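Local coordinates for interleukin-2 receptor subunit beta (Mus musculus, PDB 6DG5), which probably serves as a receptor subunit for interleukin-2 and interleukin-15, transducing the mitogenic signal of interleukin-2 and taking part in receptor-mediated endocytosis, at residues Phe11-Ala16 with Arg106-His111; Ile125-Ser130 with Arg164-Phe169; Ala144-Leu149 with Tyr179-Arg184. One frame throughout, in Å; residues are numbered along the deposited sequence.

The extracellular part of this type I cytokine receptor illustrates how two beta domains are joined and how the second is closed. Contact 1 lies at the domain junction, where the linker meets the first domain beside a fucose. Contacts 2 and 3 belong to the two facing sheets of the fibronectin type III domain, with centres about 13 Å apart. There W127 CE2 lies 3.7 Å from V183 CG1, and L168 packs on A144. Contact 1 is centred about 16 Å from contact 2 and about 21 Å from contact 3. H111 NE2 probably hydrogen-bonds S130 OG, while P110 packs against V183 and R184. One glycan borders contact 1 and reaches Q182 of contact 3; another covers W167 of contact 2.

Contact 1 (Phe11-Ala16 with Arg106-His111); sequences FYNSRA and RLVAPH. With FUC (alpha-L-fucopyranose), chain E.
The guanidinium of R106 lies between an aromatic ring and a sugar: F11 CD2 covers one face, C5 of the fucose lies over the opposite face, and fucose O2 comes to the edge in its plane. Ring and guanidinium are inclined at 42°, so the nearest approach is local, with F11 CD2 3.3 Å from R106 NH1 near the ring's rim. R106 reaches this place by bending at chi2 (-122°) and again at chi3, which carries the guanidinium across the face of the F11 ring; its CB also touches the ring, 3.8 Å from F11 CD1. The backbones join through one bond, from R106 N to Y12 O at 3.1 Å. Beyond it the chain turns, and S14 N lies over the centre of the Y12 ring, whose OH donates to R15 O. N13 OD1 accepts from R15 N in an Asx turn. L107 CD2 packs 3.7 Å from N13 O. Fucose O3, 2.9 Å from R106 O, also lies close to L107 O, with one proton for the two carbonyls; this sugar probably belongs to the glycan on N17. The contact thus joins the interdomain linker to the first domain. Strand 8-12, outermost in its sheet, pairs with strand 17-23 through F11 and S19, while residues 106-111 lead from the loop after strand 91-99 into strand 111-118.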
loop_
_atom_site.group_PDB
_atom_site.type_symbol
_atom_site.label_atom_id
_atom_site.label_comp_id
_atom_site.label_asym_id
_atom_site.label_seq_id
_atom_site.Cartn_x
_atom_site.Cartn_y
_atom_site.Cartn_z
ATOM N N PHE B 11 4.163 22.237 0.162
ATOM C CA PHE B 11 4.280 20.854 -0.275
ATOM C C PHE B 11 5.043 20.037 0.755
ATOM O O PHE B 11 6.017 20.512 1.346
ATOM C CB PHE B 11 4.972 20.755 -1.638
ATOM C CG PHE B 11 4.139 21.268 -2.774
ATOM C CD1 PHE B 11 2.997 20.592 -3.168
ATOM C CD2 PHE B 11 4.495 22.423 -3.449
ATOM C CE1 PHE B 11 2.222 21.058 -4.214
ATOM C CE2 PHE B 11 3.725 22.894 -4.498
ATOM C CZ PHE B 11 2.588 22.210 -4.880
ATOM N N TYR B 12 4.593 18.803 0.955
ATOM C CA TYR B 12 5.147 17.888 1.943
ATOM C C TYR B 12 5.769 16.701 1.220
ATOM O O TYR B 12 5.118 16.071 0.380
ATOM C CB TYR B 12 4.050 17.438 2.914
ATOM C CG TYR B 12 4.444 16.378 3.918
ATOM C CD1 TYR B 12 5.631 16.471 4.633
ATOM C CD2 TYR B 12 3.606 15.299 4.177
ATOM C CE1 TYR B 12 5.985 15.505 5.560
ATOM C CE2 TYR B 12 3.947 14.334 5.105
ATOM C CZ TYR B 12 5.141 14.440 5.791
ATOM O OH TYR B 12 5.487 13.478 6.712
ATOM N N ASN B 13 7.030 16.406 1.537
ATOM C CA ASN B 13 7.763 15.340 0.868
ATOM C C ASN B 13 7.420 13.952 1.403
ATOM O O ASN B 13 8.120 12.989 1.071
ATOM C CB ASN B 13 9.272 15.583 0.985
ATOM C CG ASN B 13 9.825 15.208 2.348
ATOM O OD1 ASN B 13 9.132 15.294 3.363
ATOM N ND2 ASN B 13 11.087 14.790 2.376
ATOM N N SER B 14 6.366 13.843 2.216
ATOM C CA SER B 14 5.872 12.621 2.847
ATOM C C SER B 14 6.793 12.091 3.938
ATOM O O SER B 14 6.551 10.998 4.459
ATOM C CB SER B 14 5.607 11.501 1.832
ATOM O OG SER B 14 6.821 10.912 1.404
ATOM N N ARG B 15 7.837 12.830 4.312
ATOM C CA ARG B 15 8.682 12.410 5.424
ATOM C C ARG B 15 8.786 13.504 6.478
ATOM O O ARG B 15 7.993 13.532 7.426
ATOM C CB ARG B 15 10.076 12.010 4.934
ATOM C CG ARG B 15 10.177 10.573 4.445
ATOM C CD ARG B 15 9.382 9.630 5.336
ATOM N NE ARG B 15 9.952 8.287 5.378
ATOM C CZ ARG B 15 9.341 7.234 5.911
ATOM N NH1 ARG B 15 8.131 7.365 6.438
ATOM N NH2 ARG B 15 9.936 6.049 5.911
ATOM N N ALA B 16 9.754 14.415 6.327
ATOM C CA ALA B 16 9.969 15.434 7.348
ATOM C C ALA B 16 10.252 16.816 6.765
ATOM O O ALA B 16 10.855 17.651 7.449
ATOM C CB ALA B 16 11.120 15.029 8.269
ATOM N N ARG B 106 4.368 16.208 -2.608
ATOM C CA ARG B 106 5.268 16.390 -3.746
ATOM C C ARG B 106 6.582 15.705 -3.382
ATOM O O ARG B 106 7.432 16.296 -2.709
ATOM C CB ARG B 106 5.474 17.864 -4.076
ATOM C CG ARG B 106 5.766 18.118 -5.549
ATOM C CD ARG B 106 7.095 18.825 -5.755
ATOM N NE ARG B 106 6.933 20.254 -6.015
ATOM C CZ ARG B 106 7.284 21.214 -5.166
ATOM N NH1 ARG B 106 7.101 22.489 -5.490
ATOM N NH2 ARG B 106 7.828 20.905 -3.998
ATOM N N LEU B 107 6.741 14.462 -3.832
ATOM C CA LEU B 107 7.858 13.629 -3.412
ATOM C C LEU B 107 9.181 14.159 -3.967
ATOM O O LEU B 107 9.227 15.032 -4.837
ATOM C CB LEU B 107 7.638 12.185 -3.859
ATOM C CG LEU B 107 6.582 11.395 -3.085
ATOM C CD1 LEU B 107 5.985 10.289 -3.941
ATOM C CD2 LEU B 107 7.206 10.819 -1.830
ATOM N N VAL B 108 10.270 13.610 -3.439
ATOM C CA VAL B 108 11.612 13.962 -3.889
ATOM C C VAL B 108 11.880 13.296 -5.231
ATOM O O VAL B 108 11.513 12.136 -5.451
ATOM C CB VAL B 108 12.655 13.555 -2.832
ATOM C CG1 VAL B 108 14.062 13.618 -3.405
ATOM C CG2 VAL B 108 12.538 14.451 -1.609
ATOM N N ALA B 109 12.519 14.038 -6.135
ATOM C CA ALA B 109 12.756 13.555 -7.486
ATOM C C ALA B 109 13.562 12.257 -7.465
ATOM O O ALA B 109 14.378 12.041 -6.564
ATOM C CB ALA B 109 13.496 14.614 -8.300
ATOM N N PRO B 110 13.345 11.370 -8.438
ATOM C CA PRO B 110 14.136 10.135 -8.500
ATOM C C PRO B 110 15.604 10.441 -8.754
ATOM O O PRO B 110 15.953 11.426 -9.407
ATOM C CB PRO B 110 13.512 9.367 -9.671
ATOM C CG PRO B 110 12.148 9.954 -9.827
ATOM C CD PRO B 110 12.285 11.397 -9.458
ATOM N N HIS B 111 16.469 9.585 -8.217
ATOM C CA HIS B 111 17.908 9.755 -8.333
ATOM C C HIS B 111 18.537 8.432 -8.750
ATOM O O HIS B 111 17.846 7.437 -8.992
ATOM C CB HIS B 111 18.508 10.263 -7.017
ATOM C CG HIS B 111 18.237 9.370 -5.849
ATOM N ND1 HIS B 111 19.038 8.293 -5.534
ATOM C CD2 HIS B 111 17.252 9.389 -4.919
ATOM C CE1 HIS B 111 18.564 7.692 -4.459
ATOM N NE2 HIS B 111 17.479 8.337 -4.066
HETATM C C1 FUC E . 11.409 20.277 -2.408
HETATM C C2 FUC E . 10.482 19.041 -2.267
HETATM C C3 FUC E . 10.156 18.409 -3.629
HETATM C C4 FUC E . 11.170 18.817 -4.722
HETATM C C5 FUC E . 11.231 20.356 -4.840
HETATM C C6 FUC E . 12.523 20.868 -5.465
HETATM O O2 FUC E . 9.284 19.343 -1.565
HETATM O O3 FUC E . 10.174 16.992 -3.516
HETATM O O4 FUC E . 12.462 18.271 -4.470
HETATM O O5 FUC E . 11.083 21.029 -3.563
#

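Contact 2 (Ile125-Ser130 with Arg164-Phe169); sequences ISWKVS and RQQWLF. With NAG (2-acetamido-2-deoxy-beta-D-glucopyranose), chain D.
W127 lays one face of its indole on the backbone of Q166 and W167, within the three-stranded sheet of the fibronectin type III domain. Strands 123-128 and 167-170 run antiparallel here, I125 and L168 forming a hydrogen-bonded pair with I125 N to L168 O at 3.1 Å. The W127 ring swings over its neighbour because CG stands between the backbone N and the carbonyl carbon (chi1 56°), which brings CZ2 to 3.4 Å from W167 N. L168 comes instead to the edge of that indole, crossing it at about a right angle, with CG 3.7 Å from W127 CH2. On the same side of the sheet I125 and L168 lie side by side and point the same way, toward the domain interior, where L168 also touches A144 and W127 meets the ring of F142. W167 points to the other side. Its indole is sandwiched, with Q165 NE2 above one face and C3 of an N-acetylglucosamine, 3.5 Å above the plane, over the centre of the opposite face. An aromatic side chain from the chain of another protein in the complex also packs on W167. Q166 crosses V129 obliquely, its NE2 3.3 Å from V129 CG2 and bonded only weakly to W127 O. At the other end of that amide R164 NE, above the carbonyl plane, donates to Q166 OE1 at 2.8 Å.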
loop_
_atom_site.group_PDB
_atom_site.type_symbol
_atom_site.label_atom_id
_atom_site.label_comp_id
_atom_site.label_asym_id
_atom_site.label_seq_id
_atom_site.Cartn_x
_atom_site.Cartn_y
_atom_site.Cartn_z
ATOM N N ILE B 125 17.064 1.107 -18.072
ATOM C CA ILE B 125 17.484 2.227 -17.237
ATOM C C ILE B 125 16.832 2.090 -15.867
ATOM O O ILE B 125 15.619 1.880 -15.774
ATOM C CB ILE B 125 17.112 3.572 -17.883
ATOM C CG1 ILE B 125 17.910 3.779 -19.173
ATOM C CG2 ILE B 125 17.336 4.723 -16.909
ATOM C CD1 ILE B 125 17.174 4.584 -20.221
ATOM N N SER B 126 17.629 2.227 -14.810
ATOM C CA SER B 126 17.165 2.084 -13.435
ATOM C C SER B 126 17.184 3.431 -12.722
ATOM O O SER B 126 17.788 4.399 -13.188
ATOM C CB SER B 126 18.027 1.075 -12.669
ATOM O OG SER B 126 17.969 -0.203 -13.271
ATOM N N TRP B 127 16.508 3.481 -11.573
ATOM C CA TRP B 127 16.498 4.677 -10.742
ATOM C C TRP B 127 16.035 4.317 -9.336
ATOM O O TRP B 127 15.141 3.486 -9.165
ATOM C CB TRP B 127 15.598 5.772 -11.329
ATOM C CG TRP B 127 14.180 5.354 -11.574
ATOM C CD1 TRP B 127 13.158 5.345 -10.670
ATOM C CD2 TRP B 127 13.624 4.904 -12.815
ATOM N NE1 TRP B 127 12.002 4.909 -11.269
ATOM C CE2 TRP B 127 12.261 4.633 -12.586
ATOM C CE3 TRP B 127 14.146 4.701 -14.095
ATOM C CZ2 TRP B 127 11.414 4.167 -13.589
ATOM C CZ3 TRP B 127 13.304 4.239 -15.090
ATOM C CH2 TRP B 127 11.953 3.977 -14.831
ATOM N N LYS B 128 16.653 4.949 -8.344
ATOM C CA LYS B 128 16.317 4.765 -6.942
ATOM C C LYS B 128 15.497 5.947 -6.435
ATOM O O LYS B 128 15.516 7.038 -7.010
ATOM C CB LYS B 128 17.585 4.605 -6.097
ATOM C CG LYS B 128 18.428 3.379 -6.433
ATOM C CD LYS B 128 19.691 3.336 -5.580
ATOM C CE LYS B 128 20.380 1.979 -5.649
ATOM N NZ LYS B 128 20.896 1.662 -7.008
ATOM N N VAL B 129 14.774 5.719 -5.340
ATOM C CA VAL B 129 13.912 6.736 -4.750
ATOM C C VAL B 129 14.265 6.912 -3.281
ATOM O O VAL B 129 14.789 6.002 -2.631
ATOM C CB VAL B 129 12.417 6.385 -4.906
ATOM C CG1 VAL B 129 12.010 6.454 -6.368
ATOM C CG2 VAL B 129 12.139 5.008 -4.334
ATOM N N SER B 130 13.973 8.103 -2.758
ATOM C CA SER B 130 14.260 8.440 -1.373
ATOM C C SER B 130 13.097 9.225 -0.784
ATOM O O SER B 130 12.295 9.822 -1.505
ATOM C CB SER B 130 15.555 9.255 -1.242
ATOM O OG SER B 130 16.693 8.470 -1.548
ATOM N N ARG B 164 4.804 0.305 -9.481
ATOM C CA ARG B 164 6.114 0.546 -8.880
ATOM C C ARG B 164 7.117 -0.369 -9.571
ATOM O O ARG B 164 7.243 -1.546 -9.225
ATOM C CB ARG B 164 6.074 0.311 -7.374
ATOM C CG ARG B 164 7.197 0.998 -6.607
ATOM C CD ARG B 164 8.339 0.051 -6.283
ATOM N NE ARG B 164 9.375 0.711 -5.492
ATOM C CZ ARG B 164 9.354 0.815 -4.166
ATOM N NH1 ARG B 164 8.348 0.298 -3.474
ATOM N NH2 ARG B 164 10.338 1.435 -3.530
ATOM N N GLN B 165 7.828 0.171 -10.559
ATOM C CA GLN B 165 8.765 -0.599 -11.366
ATOM C C GLN B 165 10.212 -0.185 -11.146
ATOM O O GLN B 165 11.070 -1.044 -10.916
ATOM C CB GLN B 165 8.396 -0.467 -12.853
ATOM C CG GLN B 165 8.800 -1.656 -13.710
ATOM C CD GLN B 165 8.102 -1.667 -15.059
ATOM O OE1 GLN B 165 6.872 -1.680 -15.138
ATOM N NE2 GLN B 165 8.887 -1.657 -16.130
ATOM N N GLN B 166 10.503 1.115 -11.209
ATOM C CA GLN B 166 11.851 1.651 -10.993
ATOM C C GLN B 166 12.845 1.135 -12.031
ATOM O O GLN B 166 14.030 0.958 -11.737
ATOM C CB GLN B 166 12.350 1.366 -9.572
ATOM C CG GLN B 166 11.697 2.244 -8.517
ATOM C CD GLN B 166 12.329 2.093 -7.149
ATOM O OE1 GLN B 166 12.022 1.157 -6.410
ATOM N NE2 GLN B 166 13.214 3.018 -6.802
ATOM N N TRP B 167 12.363 0.893 -13.249
ATOM C CA TRP B 167 13.189 0.594 -14.413
ATOM C C TRP B 167 12.290 0.552 -15.640
ATOM O O TRP B 167 11.096 0.263 -15.531
ATOM C CB TRP B 167 13.948 -0.736 -14.272
ATOM C CG TRP B 167 13.069 -1.939 -14.086
ATOM C CD1 TRP B 167 12.731 -2.529 -12.906
ATOM C CD2 TRP B 167 12.428 -2.703 -15.115
ATOM N NE1 TRP B 167 11.913 -3.608 -13.133
ATOM C CE2 TRP B 167 11.712 -3.737 -14.482
ATOM C CE3 TRP B 167 12.386 -2.612 -16.510
ATOM C CZ2 TRP B 167 10.963 -4.672 -15.194
ATOM C CZ3 TRP B 167 11.642 -3.541 -17.215
ATOM C CH2 TRP B 167 10.941 -4.557 -16.556
ATOM N N LEU B 168 12.871 0.838 -16.805
ATOM C CA LEU B 168 12.162 0.637 -18.062
ATOM C C LEU B 168 13.110 0.081 -19.112
ATOM O O LEU B 168 14.275 0.479 -19.192
ATOM C CB LEU B 168 11.496 1.925 -18.583
ATOM C CG LEU B 168 12.105 3.321 -18.449
ATOM C CD1 LEU B 168 13.408 3.475 -19.214
ATOM C CD2 LEU B 168 11.089 4.338 -18.933
ATOM N N PHE B 169 12.601 -0.858 -19.899
ATOM C CA PHE B 169 13.337 -1.454 -21.004
ATOM C C PHE B 169 12.852 -0.784 -22.283
ATOM O O PHE B 169 11.694 -0.953 -22.678
ATOM C CB PHE B 169 13.121 -2.965 -21.041
ATOM C CG PHE B 169 14.183 -3.720 -21.791
ATOM C CD1 PHE B 169 15.325 -4.164 -21.143
ATOM C CD2 PHE B 169 14.031 -4.003 -23.137
ATOM C CE1 PHE B 169 16.299 -4.868 -21.827
ATOM C CE2 PHE B 169 15.001 -4.706 -23.827
ATOM C CZ PHE B 169 16.136 -5.139 -23.170
HETATM C C1 NAG D . 15.739 -4.153 -16.265
HETATM C C2 NAG D . 15.156 -5.557 -16.470
HETATM C C3 NAG D . 14.389 -6.013 -15.224
HETATM C C4 NAG D . 15.232 -5.849 -13.965
HETATM C C5 NAG D . 15.792 -4.430 -13.893
HETATM C C6 NAG D . 16.738 -4.217 -12.734
HETATM C C7 NAG D . 14.138 -6.676 -18.408
HETATM C C8 NAG D . 13.202 -6.532 -19.571
HETATM N N2 NAG D . 14.291 -5.592 -17.639
HETATM O O3 NAG D . 14.018 -7.378 -15.385
HETATM O O4 NAG D . 14.431 -6.077 -12.808
HETATM O O5 NAG D . 16.530 -4.133 -15.086
HETATM O O6 NAG D . 17.874 -5.067 -12.816
HETATM O O7 NAG D . 14.729 -7.727 -18.176
#

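Contact 3 (Ala144-Leu149 with Tyr179-Arg184); sequences ARRRLL and YEVQVR
Residues 144-148 and 179-184 run antiparallel, their directions 168° apart, R145 with Q182 and R147 with E180 forming hydrogen-bonded pairs, each closed by two backbone bonds. They lie on strands 140-148 and 178-187, the central strands of the four-stranded sheet of the fibronectin type III domain, the sheet that carries the arginine and tryptophan stack of type I cytokine receptors. On that face each pair repeats its register in its side chains. R145 stretches out alongside Q182, its chain fully extended from CG to NE, and offers one flank of the guanidinium to a single oxygen: NE and NH2 both donate to Q182 OE1, NH2 at 2.8 Å. Guanidinium and amide are nearly coplanar, 12° apart. The far side of the amide is also held, Q182 NE2 bonding to S199 O of the WSXWS motif, while R145 makes a cation-pi contact with W198 of the same motif. R184 meets W195 in the same manner and R147 meets W153, so arginines from both strands alternate with tryptophans. On the opposite face A144 CB packs 4.0 Å from V183 CG2, and R146 CD touches Y179 CD2 at 3.8 Å. The Y179 ring also meets L148 CD1, and its hydroxyl bonds to I174 N. A salt bridge closes the row: R147 NE and R147 NH2 both donate to E180 OE1, which lies in the guanidinium plane; they meet it from one face of a carboxylate turned 47° from that plane, R147 NH2 at 2.9 Å from E180 OE1.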
loop_
_atom_site.group_PDB
_atom_site.type_symbol
_atom_site.label_atom_id
_atom_site.label_comp_id
_atom_site.label_asym_id
_atom_site.label_seq_id
_atom_site.Cartn_x
_atom_site.Cartn_y
_atom_site.Cartn_z
ATOM N N ALA B 144 8.349 8.748 -17.144
ATOM C CA ALA B 144 9.626 9.097 -17.746
ATOM C C ALA B 144 9.398 9.708 -19.122
ATOM O O ALA B 144 8.389 9.436 -19.781
ATOM C CB ALA B 144 10.546 7.872 -17.860
ATOM N N ARG B 145 10.340 10.543 -19.555
ATOM C CA ARG B 145 10.288 11.126 -20.889
ATOM C C ARG B 145 11.636 10.968 -21.577
ATOM O O ARG B 145 12.679 11.282 -20.996
ATOM C CB ARG B 145 9.867 12.603 -20.850
ATOM C CG ARG B 145 10.727 13.530 -20.007
ATOM C CD ARG B 145 10.168 14.944 -20.077
ATOM N NE ARG B 145 10.945 15.909 -19.308
ATOM C CZ ARG B 145 10.646 17.202 -19.226
ATOM N NH1 ARG B 145 9.587 17.678 -19.867
ATOM N NH2 ARG B 145 11.401 18.019 -18.507
ATOM N N ARG B 146 11.600 10.478 -22.812
ATOM C CA ARG B 146 12.786 10.227 -23.621
ATOM C C ARG B 146 12.855 11.263 -24.734
ATOM O O ARG B 146 11.891 11.432 -25.486
ATOM C CB ARG B 146 12.745 8.815 -24.210
ATOM C CG ARG B 146 13.885 8.489 -25.157
ATOM C CD ARG B 146 13.483 7.426 -26.172
ATOM N NE ARG B 146 12.636 7.971 -27.231
ATOM C CZ ARG B 146 11.317 7.805 -27.301
ATOM N NH1 ARG B 146 10.682 7.101 -26.375
ATOM N NH2 ARG B 146 10.632 8.341 -28.303
ATOM N N ARG B 147 13.988 11.954 -24.841
ATOM C CA ARG B 147 14.164 12.960 -25.874
ATOM C C ARG B 147 15.445 12.698 -26.651
ATOM O O ARG B 147 16.405 12.125 -26.131
ATOM C CB ARG B 147 14.188 14.387 -25.294
ATOM C CG ARG B 147 15.553 14.890 -24.841
ATOM C CD ARG B 147 15.529 16.400 -24.651
ATOM N NE ARG B 147 16.775 16.916 -24.091
ATOM C CZ ARG B 147 17.032 18.208 -23.907
ATOM N NH1 ARG B 147 16.130 19.120 -24.245
ATOM N NH2 ARG B 147 18.190 18.591 -23.387
ATOM N N LEU B 148 15.436 13.117 -27.912
ATOM C CA LEU B 148 16.624 13.053 -28.754
ATOM C C LEU B 148 17.561 14.200 -28.397
ATOM O O LEU B 148 17.111 15.293 -28.038
ATOM C CB LEU B 148 16.223 13.131 -30.227
ATOM C CG LEU B 148 16.818 12.128 -31.215
ATOM C CD1 LEU B 148 16.392 10.722 -30.857
ATOM C CD2 LEU B 148 16.390 12.472 -32.630
ATOM N N LEU B 149 18.866 13.949 -28.481
ATOM C CA LEU B 149 19.825 14.991 -28.146
ATOM C C LEU B 149 19.727 16.144 -29.136
ATOM O O LEU B 149 19.798 15.945 -30.352
ATOM C CB LEU B 149 21.252 14.432 -28.131
ATOM C CG LEU B 149 21.836 14.155 -26.744
ATOM C CD1 LEU B 149 23.356 14.222 -26.778
ATOM C CD2 LEU B 149 21.278 15.122 -25.709
ATOM N N TYR B 179 20.364 9.793 -26.558
ATOM C CA TYR B 179 19.093 10.139 -25.945
ATOM C C TYR B 179 19.318 10.737 -24.562
ATOM O O TYR B 179 20.391 10.604 -23.968
ATOM C CB TYR B 179 18.179 8.912 -25.819
ATOM C CG TYR B 179 17.903 8.180 -27.113
ATOM C CD1 TYR B 179 18.772 7.202 -27.580
ATOM C CD2 TYR B 179 16.762 8.451 -27.857
ATOM C CE1 TYR B 179 18.519 6.524 -28.755
ATOM C CE2 TYR B 179 16.499 7.775 -29.033
ATOM C CZ TYR B 179 17.381 6.815 -29.479
ATOM O OH TYR B 179 17.120 6.145 -30.650
ATOM N N GLU B 180 18.274 11.387 -24.047
ATOM C CA GLU B 180 18.261 11.946 -22.703
ATOM C C GLU B 180 16.936 11.587 -22.047
ATOM O O GLU B 180 15.883 11.649 -22.688
ATOM C CB GLU B 180 18.457 13.470 -22.732
ATOM C CG GLU B 180 19.357 14.017 -21.629
ATOM C CD GLU B 180 19.742 15.472 -21.857
ATOM O OE1 GLU B 180 19.439 16.007 -22.945
ATOM O OE2 GLU B 180 20.347 16.081 -20.947
ATOM N N VAL B 181 16.989 11.201 -20.775
ATOM C CA VAL B 181 15.830 10.649 -20.078
ATOM C C VAL B 181 15.702 11.286 -18.699
ATOM O O VAL B 181 16.694 11.431 -17.976
ATOM C CB VAL B 181 15.932 9.111 -19.962
ATOM C CG1 VAL B 181 14.998 8.589 -18.882
ATOM C CG2 VAL B 181 15.601 8.463 -21.294
ATOM N N GLN B 182 14.474 11.664 -18.342
ATOM C CA GLN B 182 14.133 12.130 -17.009
ATOM C C GLN B 182 12.945 11.333 -16.493
ATOM O O GLN B 182 12.058 10.955 -17.262
ATOM C CB GLN B 182 13.779 13.620 -16.995
ATOM C CG GLN B 182 14.939 14.554 -17.277
ATOM C CD GLN B 182 14.545 16.013 -17.139
ATOM O OE1 GLN B 182 13.674 16.504 -17.858
ATOM N NE2 GLN B 182 15.177 16.710 -16.202
ATOM N N VAL B 183 12.927 11.087 -15.180
ATOM C CA VAL B 183 11.868 10.321 -14.532
ATOM C C VAL B 183 11.314 11.128 -13.366
ATOM O O VAL B 183 11.999 11.987 -12.803
ATOM C CB VAL B 183 12.374 8.940 -14.052
ATOM C CG1 VAL B 183 11.213 7.984 -13.852
ATOM C CG2 VAL B 183 13.381 8.360 -15.038
ATOM N N ARG B 184 10.056 10.859 -13.018
ATOM C CA ARG B 184 9.422 11.487 -11.868
ATOM C C ARG B 184 8.446 10.505 -11.231
ATOM O O ARG B 184 8.066 9.498 -11.836
ATOM C CB ARG B 184 8.711 12.791 -12.254
ATOM C CG ARG B 184 7.675 12.648 -13.349
ATOM C CD ARG B 184 7.078 14.001 -13.687
ATOM N NE ARG B 184 5.919 13.896 -14.568
ATOM C CZ ARG B 184 5.147 14.925 -14.903
ATOM N NH1 ARG B 184 5.413 16.134 -14.427
ATOM N NH2 ARG B 184 4.110 14.746 -15.709
#